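Local coordinates for ThiJ/PfpI domain protein (Brachyspira murdochii, PDB 4HCJ) that is of unknown function but belongs to the DJ-1/PfpI family of the glutaminase I clan, binds magnesium and is probably a hydrolase or a related enzyme, at residues Ser41-Gly46 against Leu60-Val65; Ile119-Asn124 against His137-Ile142; Lys6-Leu11 against Ala34-Lys39. One frame throughout, in Å; residues are numbered along the deposited sequence.

Interactions 1 and 3 share strand 37-42 of the central mixed sheet. Interaction 3 pairs its start with strand 9-13, and interaction 1 pairs its end with strand 55-61, the neighbour on its other side. Their centres lie about 17 Å apart, yet they touch through Leu-11, whose CD2 is 3.6 Å from CG1 of Val-65 and whose CD1 is 3.7 Å from OG of Ser-41. Interaction 2 stands on the other side of the chain's centre, about 27 Å from each of them between centres, in a separate two-stranded parallel pairing. There, His-137 belongs to a magnesium-binding site, and the side chain of Glu-122 is about 4 Å from a bound magnesium ion.

Interaction 1 of 3, residues Ser41-Gly46 against Leu60-Val65; sequences SSTFIG and LLFSEV
Phe-62 lays its ring against the backbone of Ser-42, whose carbonyl O stands 3.7 Å above the ring plane, over its centre. Thr-43 N lies on the same face, offset toward the rim, and CG2 of Thr-43 comes alongside to 3.6 Å from CE2 of Phe-62. Ser-41 approaches in the plane of the ring instead, its OG 3.5 Å from CD1 of Phe-62. That hydroxyl bonds to the carbonyl O of Tyr-12.

Two backbone bonds hold the segments together: Ser-42 N gives to Leu-60 O at 3.0 Å, and Phe-62 N gives to Ser-42 O at 3.2 Å, less straight at 140°. Ser-42 O therefore takes the amide of Phe-62 and faces the ring of the same residue.

Farther out, Ile-45 crosses Leu-61 at about a right angle, with its CD1 4.0 Å from CG of Leu-61. The same methyl reaches the backbone between Leu-60 and Leu-61, while CD2 of Leu-61 rests 3.6 Å from CA of Phe-44. Glu-64 fixes the turn that follows the strand. Its CG lies beside its own backbone N (chi1 -67°) and the chain runs on extended, bringing OE1 of Glu-64 back to Leu-61 N in a bond of 2.9 Å that meets the carboxylate from above its plane.

Beyond the ring, Thr-90 and Leu-93 of helix 88-99 pack on Phe-62, as does Val-13 of strand 9-13, while the hydroxyl of Ser-42 bonds to Met-14 O. The arrangement is the end of a parallel strand pair within an alpha-beta-alpha sandwich: strand 37-42 runs out into a loop while strand 55-61 passes into a 3-10 turn, whose first side chain tucks between the sheet and a covering helix.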
ATOM      1  N   SER A  41      -6.875  -6.999   3.169  1.00  5.43           N
ATOM      2  CA  SER A  41      -6.264  -7.940   4.105  1.00  5.56           C
ATOM      3  C   SER A  41      -5.832  -7.231   5.378  1.00  5.51           C
ATOM      4  O   SER A  41      -5.380  -6.076   5.355  1.00  5.88           O
ATOM      5  CB  SER A  41      -5.103  -8.727   3.493  1.00  6.14           C
ATOM      6  OG  SER A  41      -3.958  -7.932   3.225  1.00  6.24           O
ATOM      7  N   SER A  42      -5.974  -7.938   6.491  1.00  5.34           N
ATOM      8  CA  SER A  42      -5.593  -7.414   7.791  1.00  5.65           C
ATOM      9  C   SER A  42      -5.392  -8.584   8.742  1.00  5.94           C
ATOM     10  O   SER A  42      -5.183  -9.724   8.330  1.00  6.61           O
ATOM     11  CB  SER A  42      -6.627  -6.400   8.302  1.00  6.32           C
ATOM     12  OG  SER A  42      -6.142  -5.676   9.421  1.00  6.81           O
ATOM     13  N   THR A  43      -5.465  -8.298  10.041  1.00  6.62           N
ATOM     14  CA  THR A  43      -5.111  -9.272  11.054  1.00  7.25           C
ATOM     15  C   THR A  43      -6.285 -10.116  11.537  1.00  7.17           C
ATOM     16  O   THR A  43      -6.072 -11.070  12.283  1.00  8.15           O
ATOM     17  CB  THR A  43      -4.468  -8.574  12.258  1.00  8.22           C
ATOM     18  OG1 THR A  43      -5.332  -7.518  12.690  1.00  9.00           O
ATOM     19  CG2 THR A  43      -3.095  -7.993  11.914  1.00  8.92           C
ATOM     20  N   PHE A  44      -7.499  -9.782  11.124  1.00  7.33           N
ATOM     21  CA  PHE A  44      -8.683 -10.560  11.487  1.00  7.76           C
ATOM     22  C   PHE A  44      -9.716 -10.401  10.386  1.00  7.40           C
ATOM     23  O   PHE A  44      -9.666  -9.424   9.643  1.00  7.96           O
ATOM     24  CB  PHE A  44      -9.257 -10.126  12.847  1.00  8.33           C
ATOM     25  CG  PHE A  44      -9.840  -8.726  12.858  1.00  9.57           C
ATOM     26  CD1 PHE A  44     -11.201  -8.516  12.658  1.00 11.37           C
ATOM     27  CD2 PHE A  44      -9.023  -7.622  13.064  1.00  9.79           C
ATOM     28  CE1 PHE A  44     -11.727  -7.225  12.669  1.00 13.29           C
ATOM     29  CE2 PHE A  44      -9.538  -6.335  13.073  1.00 11.55           C
ATOM     30  CZ  PHE A  44     -10.892  -6.138  12.879  1.00 13.07           C
ATOM     31  N   ILE A  45     -10.667 -11.329  10.314  1.00  7.75           N
ATOM     32  CA  ILE A  45     -11.782 -11.222   9.376  1.00  8.12           C
ATOM     33  C   ILE A  45     -12.932 -10.543  10.104  1.00  8.02           C
ATOM     34  O   ILE A  45     -13.450 -11.056  11.109  1.00  9.56           O
ATOM     35  CB  ILE A  45     -12.246 -12.614   8.876  1.00  9.20           C
ATOM     36  CG1 ILE A  45     -11.097 -13.352   8.180  1.00 10.44           C
ATOM     37  CG2 ILE A  45     -13.465 -12.474   7.972  1.00  9.78           C
ATOM     38  CD1 ILE A  45     -10.545 -12.615   7.018  1.00 11.12           C
ATOM     39  N   GLY A  46     -13.368  -9.408   9.591  1.00  7.62           N
ATOM     40  CA  GLY A  46     -14.451  -8.674  10.215  1.00  7.47           C
ATOM     41  C   GLY A  46     -14.372  -7.214   9.828  1.00  7.43           C
ATOM     42  O   GLY A  46     -13.740  -6.861   8.835  1.00  8.77           O
ATOM     43  N   LEU A  60      -9.694 -10.814   3.900  1.00  6.45           N
ATOM     44  CA  LEU A  60      -8.646 -11.825   3.971  1.00  7.00           C
ATOM     45  C   LEU A  60      -7.735 -11.568   5.159  1.00  6.21           C
ATOM     46  O   LEU A  60      -7.427 -10.414   5.471  1.00  6.37           O
ATOM     47  CB  LEU A  60      -7.742 -11.717   2.719  1.00  8.03           C
ATOM     48  CG  LEU A  60      -8.393 -12.110   1.393  1.00  9.19           C
ATOM     49  CD1 LEU A  60      -7.589 -11.574   0.215  1.00  9.91           C
ATOM     50  CD2 LEU A  60      -8.523 -13.617   1.273  1.00 10.57           C
ATOM     51  N   LEU A  61      -7.256 -12.639   5.773  1.00  6.05           N
ATOM     52  CA  LEU A  61      -6.103 -12.536   6.650  1.00  6.49           C
ATOM     53  C   LEU A  61      -4.856 -12.378   5.786  1.00  6.76           C
ATOM     54  O   LEU A  61      -4.824 -12.867   4.651  1.00  6.82           O
ATOM     55  CB  LEU A  61      -5.932 -13.810   7.463  1.00  7.37           C
ATOM     56  CG  LEU A  61      -7.128 -14.182   8.344  1.00  8.50           C
ATOM     57  CD1 LEU A  61      -6.907 -15.564   8.929  1.00 10.55           C
ATOM     58  CD2 LEU A  61      -7.309 -13.156   9.452  1.00  9.42           C
ATOM     59  N   PHE A  62      -3.796 -11.758   6.322  1.00  7.07           N
ATOM     60  CA  PHE A  62      -2.523 -11.738   5.592  1.00  7.55           C
ATOM     61  C   PHE A  62      -2.151 -13.159   5.155  1.00  8.00           C
ATOM     62  O   PHE A  62      -1.666 -13.381   4.028  1.00  8.17           O
ATOM     63  CB  PHE A  62      -1.391 -11.169   6.455  1.00  8.02           C
ATOM     64  CG  PHE A  62      -1.615  -9.762   6.936  1.00  8.04           C
ATOM     65  CD1 PHE A  62      -2.213  -8.805   6.131  1.00  8.27           C
ATOM     66  CD2 PHE A  62      -1.232  -9.403   8.218  1.00  8.62           C
ATOM     67  CE1 PHE A  62      -2.404  -7.510   6.596  1.00  8.89           C
ATOM     68  CE2 PHE A  62      -1.422  -8.116   8.685  1.00  9.10           C
ATOM     69  CZ  PHE A  62      -2.016  -7.171   7.879  1.00  9.59           C
ATOM     70  N   SER A  63      -2.372 -14.118   6.047  1.00  9.19           N
ATOM     71  CA  SER A  63      -1.974 -15.488   5.796  1.00 11.46           C
ATOM     72  C   SER A  63      -2.752 -16.168   4.683  1.00 10.64           C
ATOM     73  O   SER A  63      -2.326 -17.228   4.225  1.00 12.68           O
ATOM     74  CB  SER A  63      -2.118 -16.324   7.064  1.00 14.97           C
ATOM     75  OG  SER A  63      -3.485 -16.427   7.435  1.00 17.96           O
ATOM     76  N   GLU A  64      -3.874 -15.566   4.263  1.00  9.40           N
ATOM     77  CA  GLU A  64      -4.718 -16.103   3.195  1.00  9.71           C
ATOM     78  C   GLU A  64      -4.421 -15.507   1.833  1.00 10.33           C
ATOM     79  O   GLU A  64      -5.015 -15.896   0.841  1.00 12.97           O
ATOM     80  CB  GLU A  64      -6.198 -15.878   3.531  1.00  9.76           C
ATOM     81  CG  GLU A  64      -6.665 -16.690   4.737  1.00 10.19           C
ATOM     82  CD  GLU A  64      -8.061 -16.329   5.232  1.00 10.20           C
ATOM     83  OE1 GLU A  64      -8.505 -15.171   5.063  1.00  9.42           O
ATOM     84  OE2 GLU A  64      -8.717 -17.210   5.822  1.00 12.09           O
ATOM     85  N   VAL A  65      -3.488 -14.572   1.775  1.00  9.65           N
ATOM     86  CA  VAL A  65      -3.202 -13.896   0.518  1.00 10.47           C
ATOM     87  C   VAL A  65      -2.416 -14.782  -0.430  1.00 13.38           C
ATOM     88  O   VAL A  65      -1.405 -15.364  -0.049  1.00 14.27           O
ATOM     89  CB  VAL A  65      -2.423 -12.603   0.778  1.00  9.09           C
ATOM     90  CG1 VAL A  65      -1.872 -12.014  -0.526  1.00  9.71           C
ATOM     91  CG2 VAL A  65      -3.312 -11.611   1.510  1.00  8.78           C
TER

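Interaction 2 of 3, residues Ile119-Asn124 against His137-Ile142; sequences ILEEIN and HGNANI
Asn-139 lies side by side with Glu-121, its CB 4.0 Å from CG of Glu-121 and both chains pointing the same way. ND2 of Asn-139 gives a hydrogen bond to OE2 of Glu-121 at 2.9 Å. The acceptor sits in the amide plane, but the amide meets the carboxylate from above, the two planes being inclined to each other. Water 2 also donates to this OE2.

Glu-122 runs along Asn-139 as well. It bends at chi2 (-57°), which turns the carboxylate back so that OE2 of Glu-122 stands 3.7 Å from CB of Asn-139; water 3 then bridges this OE2 to OD1 of Asn-139. The backbones join too: Glu-122 N donates to the carbonyl O of Asn-139.

The type II turn from Leu-120 to Ile-123 hands the chain on to strand 124-125; just before it, Ile-123 O accepts a nearly straight bond, 172°, from Asn-141 N. Asn-124 and Asn-141 pair in parallel; their side chains cross obliquely, amide planes 63° apart, and ND2 of Asn-141 gives to OD1 of Asn-124 at 3.0 Å. At the buried end, CB of Leu-120 packs on CB of Ala-140, and water 1 links Leu-120 N to Gly-138 O. Val-111 and Met-114 of helix 110-116 support Leu-120.

Polar bonds and water bridges thus join the turn to the residues that follow helix 132-137, whose last residue, His-137, belongs to a magnesium-binding site. The Asn-139 amide works between two carboxylates, bonding Glu-121 directly and Glu-122 through water. A magnesium ion about 4 Å from the Glu-122 side chain would probably offset part of its negative charge.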
ATOM      1  N   ILE A 119      12.834  -3.604   0.635  1.00  7.80           N
ATOM      2  CA  ILE A 119      12.570  -3.529  -0.797  1.00  7.45           C
ATOM      3  C   ILE A 119      12.744  -2.131  -1.369  1.00  7.05           C
ATOM      4  O   ILE A 119      12.568  -1.933  -2.567  1.00  7.73           O
ATOM      5  CB  ILE A 119      11.182  -4.105  -1.187  1.00  8.34           C
ATOM      6  CG1 ILE A 119      10.014  -3.250  -0.656  1.00  8.34           C
ATOM      7  CG2 ILE A 119      11.062  -5.585  -0.773  1.00  8.82           C
ATOM      8  CD1 ILE A 119       8.746  -3.430  -1.488  1.00  8.44           C
ATOM      9  N   LEU A 120      13.122  -1.172  -0.534  1.00  6.60           N
ATOM     10  CA  LEU A 120      13.307   0.202  -0.992  1.00  6.40           C
ATOM     11  C   LEU A 120      14.775   0.628  -0.987  1.00  6.34           C
ATOM     12  O   LEU A 120      15.076   1.813  -1.179  1.00  6.46           O
ATOM     13  CB  LEU A 120      12.479   1.196  -0.179  1.00  6.87           C
ATOM     14  CG  LEU A 120      10.977   0.900  -0.116  1.00  7.45           C
ATOM     15  CD1 LEU A 120      10.258   1.992   0.680  1.00  7.94           C
ATOM     16  CD2 LEU A 120      10.375   0.773  -1.500  1.00  8.05           C
ATOM     17  N   GLU A 121      15.700  -0.308  -0.777  1.00  6.61           N
ATOM     18  CA  GLU A 121      17.109   0.064  -0.767  1.00  7.17           C
ATOM     19  C   GLU A 121      17.532   0.601  -2.132  1.00  6.61           C
ATOM     20  O   GLU A 121      17.359  -0.068  -3.155  1.00  7.04           O
ATOM     21  CB  GLU A 121      17.982  -1.116  -0.360  1.00  8.00           C
ATOM     22  CG  GLU A 121      17.681  -1.654   1.012  1.00  9.69           C
ATOM     23  CD  GLU A 121      18.846  -2.430   1.590  1.00 13.92           C
ATOM     24  OE1 GLU A 121      19.199  -3.498   1.048  1.00 17.50           O
ATOM     25  OE2 GLU A 121      19.422  -1.972   2.598  1.00 15.88           O
ATOM     26  N   GLU A 122      18.073   1.819  -2.149  1.00  6.29           N
ATOM     27  CA  GLU A 122      18.525   2.480  -3.374  1.00  6.41           C
ATOM     28  C   GLU A 122      17.374   2.810  -4.333  1.00  6.62           C
ATOM     29  O   GLU A 122      17.620   3.045  -5.506  1.00  7.39           O
ATOM     30  CB  GLU A 122      19.638   1.691  -4.076  1.00  7.10           C
ATOM     31  CG  GLU A 122      20.643   1.084  -3.123  1.00  7.30           C
ATOM     32  CD  GLU A 122      21.318   2.098  -2.228  1.00  7.84           C
ATOM     33  OE1 GLU A 122      21.641   3.199  -2.718  1.00  7.90           O
ATOM     34  OE2 GLU A 122      21.533   1.804  -1.024  1.00  9.60           O
ATOM     35  N   ILE A 123      16.141   2.853  -3.823  1.00  6.23           N
ATOM     36  CA  ILE A 123      14.965   3.166  -4.628  1.00  6.37           C
ATOM     37  C   ILE A 123      14.470   4.571  -4.303  1.00  6.10           C
ATOM     38  O   ILE A 123      14.441   4.983  -3.137  1.00  6.43           O
ATOM     39  CB  ILE A 123      13.823   2.144  -4.363  1.00  6.91           C
ATOM     40  CG1 ILE A 123      14.284   0.699  -4.583  1.00  7.65           C
ATOM     41  CG2 ILE A 123      12.576   2.466  -5.194  1.00  7.37           C
ATOM     42  CD1 ILE A 123      14.771   0.404  -6.001  1.00  8.74           C
ATOM     43  N   ASN A 124      14.067   5.308  -5.340  1.00  6.23           N
ATOM     44  CA  ASN A 124      13.462   6.623  -5.163  1.00  6.38           C
ATOM     45  C   ASN A 124      12.021   6.488  -4.705  1.00  5.97           C
ATOM     46  O   ASN A 124      11.222   5.781  -5.342  1.00  6.18           O
ATOM     47  CB  ASN A 124      13.476   7.414  -6.468  1.00  7.20           C
ATOM     48  CG  ASN A 124      14.876   7.733  -6.946  1.00  9.90           C
ATOM     49  OD1 ASN A 124      15.855   7.639  -6.216  1.00  9.20           O
ATOM     50  ND2 ASN A 124      14.972   8.140  -8.188  1.00 13.85           N
ATOM     51  N   HIS A 137      16.407   4.975   6.855  1.00  6.67           N
ATOM     52  CA  HIS A 137      17.100   3.853   7.463  1.00  6.77           C
ATOM     53  C   HIS A 137      17.091   2.626   6.545  1.00  6.86           C
ATOM     54  O   HIS A 137      18.047   1.838   6.540  1.00  7.49           O
ATOM     55  CB  HIS A 137      16.472   3.518   8.816  1.00  7.20           C
ATOM     56  CG  HIS A 137      17.118   2.365   9.511  1.00  7.41           C
ATOM     57  ND1 HIS A 137      18.331   2.454  10.156  1.00  8.05           N
ATOM     58  CD2 HIS A 137      16.718   1.077   9.627  1.00  8.67           C
ATOM     59  CE1 HIS A 137      18.634   1.267  10.663  1.00  8.38           C
ATOM     60  NE2 HIS A 137      17.674   0.415  10.351  1.00  9.53           N
ATOM     61  N   GLY A 138      16.022   2.484   5.764  1.00  6.69           N
ATOM     62  CA  GLY A 138      15.918   1.447   4.754  1.00  6.93           C
ATOM     63  C   GLY A 138      16.630   1.737   3.439  1.00  6.40           C
ATOM     64  O   GLY A 138      16.386   1.044   2.448  1.00  6.72           O
ATOM     65  N   ASN A 139      17.501   2.747   3.433  1.00  6.21           N
ATOM     66  CA  ASN A 139      18.370   3.071   2.293  1.00  6.40           C
ATOM     67  C   ASN A 139      17.627   3.626   1.081  1.00  6.09           C
ATOM     68  O   ASN A 139      18.192   3.675  -0.016  1.00  6.49           O
ATOM     69  CB  ASN A 139      19.310   1.914   1.922  1.00  6.99           C
ATOM     70  CG  ASN A 139      20.429   1.766   2.924  1.00  8.20           C
ATOM     71  OD1 ASN A 139      20.988   2.763   3.376  1.00  9.85           O
ATOM     72  ND2 ASN A 139      20.750   0.542   3.296  1.00 11.14           N
ATOM     73  N   ALA A 140      16.397   4.076   1.275  1.00  6.42           N
ATOM     74  CA  ALA A 140      15.653   4.702   0.193  1.00  6.83           C
ATOM     75  C   ALA A 140      16.103   6.143  -0.021  1.00  6.81           C
ATOM     76  O   ALA A 140      16.661   6.771   0.885  1.00  7.86           O
ATOM     77  CB  ALA A 140      14.170   4.640   0.482  1.00  7.33           C
ATOM     78  N   ASN A 141      15.819   6.679  -1.207  1.00  6.66           N
ATOM     79  CA  ASN A 141      16.056   8.087  -1.503  1.00  7.01           C
ATOM     80  C   ASN A 141      14.734   8.825  -1.464  1.00  6.85           C
ATOM     81  O   ASN A 141      13.821   8.492  -2.213  1.00  7.45           O
ATOM     82  CB  ASN A 141      16.676   8.272  -2.889  1.00  8.04           C
ATOM     83  CG  ASN A 141      17.825   7.331  -3.138  1.00  8.56           C
ATOM     84  OD1 ASN A 141      18.780   7.286  -2.355  1.00  9.15           O
ATOM     85  ND2 ASN A 141      17.742   6.559  -4.217  1.00  9.07           N
ATOM     86  N   ILE A 142      14.628   9.827  -0.600  1.00  7.65           N
ATOM     87  CA  ILE A 142      13.379  10.556  -0.458  1.00  8.11           C
ATOM     88  C   ILE A 142      13.319  11.710  -1.448  1.00  7.61           C
ATOM     89  O   ILE A 142      14.130  12.652  -1.396  1.00  9.47           O
ATOM     90  CB  ILE A 142      13.167  11.052   0.985  1.00 10.58           C
ATOM     91  CG1 ILE A 142      13.117   9.856   1.952  1.00 13.48           C
ATOM     92  CG2 ILE A 142      11.871  11.843   1.067  1.00 10.56           C
ATOM     93  CD1 ILE A 142      12.945  10.229   3.377  1.00 13.97           C
TER
HETATM   94  O   HOH W   1      14.199  -0.744   2.122  1.00  7.17           O
HETATM   95  O   HOH W   2      18.085  -1.076   4.903  1.00 32.41           O
HETATM   96  O   HOH W   3      21.985   3.819   0.713  1.00  9.62           O

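Interaction 3 of 3, residues Lys6-Leu11 against Ala34-Lys39; sequences KTNNIL and AGYKTK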
ATOM      1  N   LYS A   6      -2.981 -11.406 -15.759  1.00 16.90           N
ATOM      2  CA  LYS A   6      -3.555 -10.185 -15.204  1.00 13.88           C
ATOM      3  C   LYS A   6      -4.964 -10.440 -14.690  1.00 12.45           C
ATOM      4  O   LYS A   6      -5.772 -11.109 -15.344  1.00 14.66           O
ATOM      5  CB  LYS A   6      -3.563  -9.056 -16.228  1.00 14.03           C
ATOM      6  CG  LYS A   6      -3.841  -7.718 -15.590  1.00 14.25           C
ATOM      7  CD  LYS A   6      -3.799  -6.581 -16.569  1.00 15.28           C
ATOM      8  CE  LYS A   6      -3.970  -5.261 -15.834  1.00 16.50           C
ATOM      9  NZ  LYS A   6      -4.149  -4.134 -16.780  1.00 16.38           N
ATOM     10  N   THR A   7      -5.245  -9.885 -13.519  1.00  9.60           N
ATOM     11  CA  THR A   7      -6.463 -10.193 -12.785  1.00  9.01           C
ATOM     12  C   THR A   7      -7.424  -9.021 -12.639  1.00  8.13           C
ATOM     13  O   THR A   7      -8.581  -9.212 -12.286  1.00  8.51           O
ATOM     14  CB  THR A   7      -6.104 -10.677 -11.360  1.00 10.36           C
ATOM     15  OG1 THR A   7      -5.504  -9.599 -10.616  1.00  9.52           O
ATOM     16  CG2 THR A   7      -5.147 -11.872 -11.403  1.00 13.46           C
ATOM     17  N   ASN A   8      -6.933  -7.804 -12.854  1.00  7.95           N
ATOM     18  CA  ASN A   8      -7.709  -6.601 -12.574  1.00  7.86           C
ATOM     19  C   ASN A   8      -8.162  -6.538 -11.114  1.00  7.43           C
ATOM     20  O   ASN A   8      -9.219  -5.991 -10.818  1.00  7.84           O
ATOM     21  CB  ASN A   8      -8.902  -6.416 -13.529  1.00  8.42           C
ATOM     22  CG  ASN A   8      -8.469  -6.238 -14.984  1.00  9.22           C
ATOM     23  OD1 ASN A   8      -7.302  -5.996 -15.280  1.00 10.41           O
ATOM     24  ND2 ASN A   8      -9.428  -6.335 -15.896  1.00  9.20           N
ATOM     25  N   ASN A   9      -7.336  -7.076 -10.212  1.00  7.45           N
ATOM     26  CA  ASN A   9      -7.610  -7.049  -8.776  1.00  7.14           C
ATOM     27  C   ASN A   9      -6.458  -6.372  -8.028  1.00  6.42           C
ATOM     28  O   ASN A   9      -5.287  -6.560  -8.374  1.00  7.34           O
ATOM     29  CB  ASN A   9      -7.737  -8.464  -8.210  1.00  8.08           C
ATOM     30  CG  ASN A   9      -8.914  -9.232  -8.763  1.00  9.56           C
ATOM     31  OD1 ASN A   9      -9.975  -8.680  -9.055  1.00 10.62           O
ATOM     32  ND2 ASN A   9      -8.731 -10.536  -8.889  1.00 11.13           N
ATOM     33  N   ILE A  10      -6.800  -5.629  -6.978  1.00  6.34           N
ATOM     34  CA  ILE A  10      -5.831  -4.964  -6.117  1.00  6.19           C
ATOM     35  C   ILE A  10      -6.075  -5.372  -4.669  1.00  6.12           C
ATOM     36  O   ILE A  10      -7.217  -5.389  -4.209  1.00  6.75           O
ATOM     37  CB  ILE A  10      -5.918  -3.431  -6.266  1.00  6.43           C
ATOM     38  CG1 ILE A  10      -5.502  -3.005  -7.674  1.00  6.83           C
ATOM     39  CG2 ILE A  10      -5.079  -2.708  -5.195  1.00  6.97           C
ATOM     40  CD1 ILE A  10      -5.739  -1.534  -7.953  1.00  7.35           C
ATOM     41  N   LEU A  11      -4.999  -5.690  -3.958  1.00  5.66           N
ATOM     42  CA  LEU A  11      -5.039  -6.023  -2.539  1.00  5.78           C
ATOM     43  C   LEU A  11      -4.598  -4.849  -1.679  1.00  5.24           C
ATOM     44  O   LEU A  11      -3.526  -4.283  -1.938  1.00  6.00           O
ATOM     45  CB  LEU A  11      -4.083  -7.174  -2.254  1.00  6.26           C
ATOM     46  CG  LEU A  11      -3.955  -7.584  -0.786  1.00  7.01           C
ATOM     47  CD1 LEU A  11      -5.265  -8.198  -0.269  1.00  7.98           C
ATOM     48  CD2 LEU A  11      -2.793  -8.531  -0.600  1.00  8.19           C
ATOM     49  N   ALA A  34     -11.809   2.401 -12.424  1.00  9.50           N
ATOM     50  CA  ALA A  34     -10.921   1.988 -13.489  1.00  9.08           C
ATOM     51  C   ALA A  34     -11.022   0.493 -13.834  1.00  8.72           C
ATOM     52  O   ALA A  34     -10.345   0.026 -14.753  1.00  9.94           O
ATOM     53  CB  ALA A  34      -9.477   2.350 -13.115  1.00  9.73           C
ATOM     54  N   GLY A  35     -11.851  -0.251 -13.105  1.00  8.15           N
ATOM     55  CA  GLY A  35     -12.035  -1.668 -13.359  1.00  8.34           C
ATOM     56  C   GLY A  35     -11.204  -2.593 -12.484  1.00  8.30           C
ATOM     57  O   GLY A  35     -11.149  -3.798 -12.750  1.00  9.23           O
ATOM     58  N   TYR A  36     -10.567  -2.048 -11.442  1.00  7.80           N
ATOM     59  CA  TYR A  36      -9.753  -2.844 -10.520  1.00  8.65           C
ATOM     60  C   TYR A  36     -10.548  -3.113  -9.254  1.00  9.68           C
ATOM     61  O   TYR A  36     -10.754  -2.207  -8.431  1.00 11.41           O
ATOM     62  CB  TYR A  36      -8.415  -2.139 -10.207  1.00  8.87           C
ATOM     63  CG  TYR A  36      -7.532  -2.094 -11.424  1.00  8.71           C
ATOM     64  CD1 TYR A  36      -6.725  -3.185 -11.770  1.00  9.16           C
ATOM     65  CD2 TYR A  36      -7.545  -0.998 -12.264  1.00  9.68           C
ATOM     66  CE1 TYR A  36      -5.955  -3.169 -12.935  1.00  9.61           C
ATOM     67  CE2 TYR A  36      -6.785  -0.968 -13.426  1.00 10.08           C
ATOM     68  CZ  TYR A  36      -5.991  -2.055 -13.761  1.00 10.14           C
ATOM     69  OH  TYR A  36      -5.248  -2.038 -14.916  1.00 10.81           O
ATOM     70  N   LYS A  37     -10.964  -4.365  -9.076  0.63  9.19           N
ATOM     71  CA  LYS A  37     -11.683  -4.757  -7.873  0.63  9.86           C
ATOM     72  C   LYS A  37     -10.730  -4.942  -6.714  0.63  8.72           C
ATOM     73  O   LYS A  37      -9.635  -5.490  -6.859  0.63 11.00           O
ATOM     74  CB  LYS A  37     -12.487  -6.021  -8.118  0.63 13.24           C
ATOM     75  CG  LYS A  37     -13.630  -5.766  -9.071  0.63 16.98           C
ATOM     76  CD  LYS A  37     -14.698  -6.828  -8.990  0.63 20.47           C
ATOM     77  CE  LYS A  37     -15.686  -6.660 -10.119  0.63 23.19           C
ATOM     78  NZ  LYS A  37     -17.032  -6.264  -9.662  0.63 23.54           N
ATOM     79  N   THR A  38     -11.155  -4.480  -5.550  1.00  7.36           N
ATOM     80  CA  THR A  38     -10.263  -4.429  -4.394  1.00  6.78           C
ATOM     81  C   THR A  38     -10.693  -5.399  -3.312  1.00  6.71           C
ATOM     82  O   THR A  38     -11.885  -5.713  -3.161  1.00  7.69           O
ATOM     83  CB  THR A  38     -10.146  -2.995  -3.792  1.00  7.40           C
ATOM     84  OG1 THR A  38     -11.386  -2.603  -3.188  1.00  8.40           O
ATOM     85  CG2 THR A  38      -9.741  -1.965  -4.838  1.00  8.18           C
ATOM     86  N   LYS A  39      -9.705  -5.880  -2.569  0.55  6.38           N
ATOM     87  CA  LYS A  39      -9.925  -6.643  -1.355  0.55  6.25           C
ATOM     88  C   LYS A  39      -9.061  -6.035  -0.268  0.55  5.46           C
ATOM     89  O   LYS A  39      -8.033  -5.412  -0.556  0.55  5.80           O
ATOM     90  CB  LYS A  39      -9.545  -8.115  -1.548  0.55  7.90           C
ATOM     91  CG  LYS A  39     -10.339  -8.828  -2.634  0.55  9.91           C
ATOM     92  CD  LYS A  39     -11.769  -9.067  -2.206  0.55 11.68           C
ATOM     93  CE  LYS A  39     -12.518  -9.873  -3.263  0.55 15.17           C
ATOM     94  NZ  LYS A  39     -11.715 -11.048  -3.689  0.55 21.21           N
TER
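An extended chain carries Lys-6 to Tyr-36: its CG is anti to the backbone N (chi1 -166°) and the rest of the chain is extended, putting NZ of Lys-6 3.0 Å from OH of Tyr-36. Tyr-36 swings its ring out beside its own backbone N (chi1 -68°), and the two side chains cross at about a right angle, CE of Lys-6 coming to the ring edge near its plane. This is a hydrogen bond from ammonium to phenol oxygen. The same NZ also bonds to the carbonyl oxygens of Leu-173 and Leu-176, and the phenol to Asn-174 OD1.

Near the root of the ring, CD1 of Ile-10 packs 3.6 Å from CB of Tyr-36, while CA of Asn-8 lies 3.6 Å from CD1 of Tyr-36. The amide of Asn-8 is steeply inclined to the ring, with 73° between their planes. Leu-173 of helix 162-174 packs on both Ile-10 and Tyr-36.

The backbones pair in parallel. Lys-37 N gives to Asn-8 O, Ile-10 N gives to Lys-37 O at 2.8 Å, and Lys-39 N gives to Ile-10 O. Ile-10 and Thr-38 share one face of the sheet; Asn-9, Lys-37, Leu-11 and Lys-39 share the other. Gly-35 ends helix 21-33 in a Schellman motif, which leads the chain into strand 37-42 and completes a beta-alpha-beta crossover.

Before its strand starts, Thr-7 makes an ST turn, its OG1 accepting from Asn-9 N. The chemistry is thus divided: backbone bonds zip the strands, while the Lys-6 ammonium, gripped by three oxygens, ties the chain's beginning to the end of its C-terminal helix and the residues just after it, and would probably polarise the phenol.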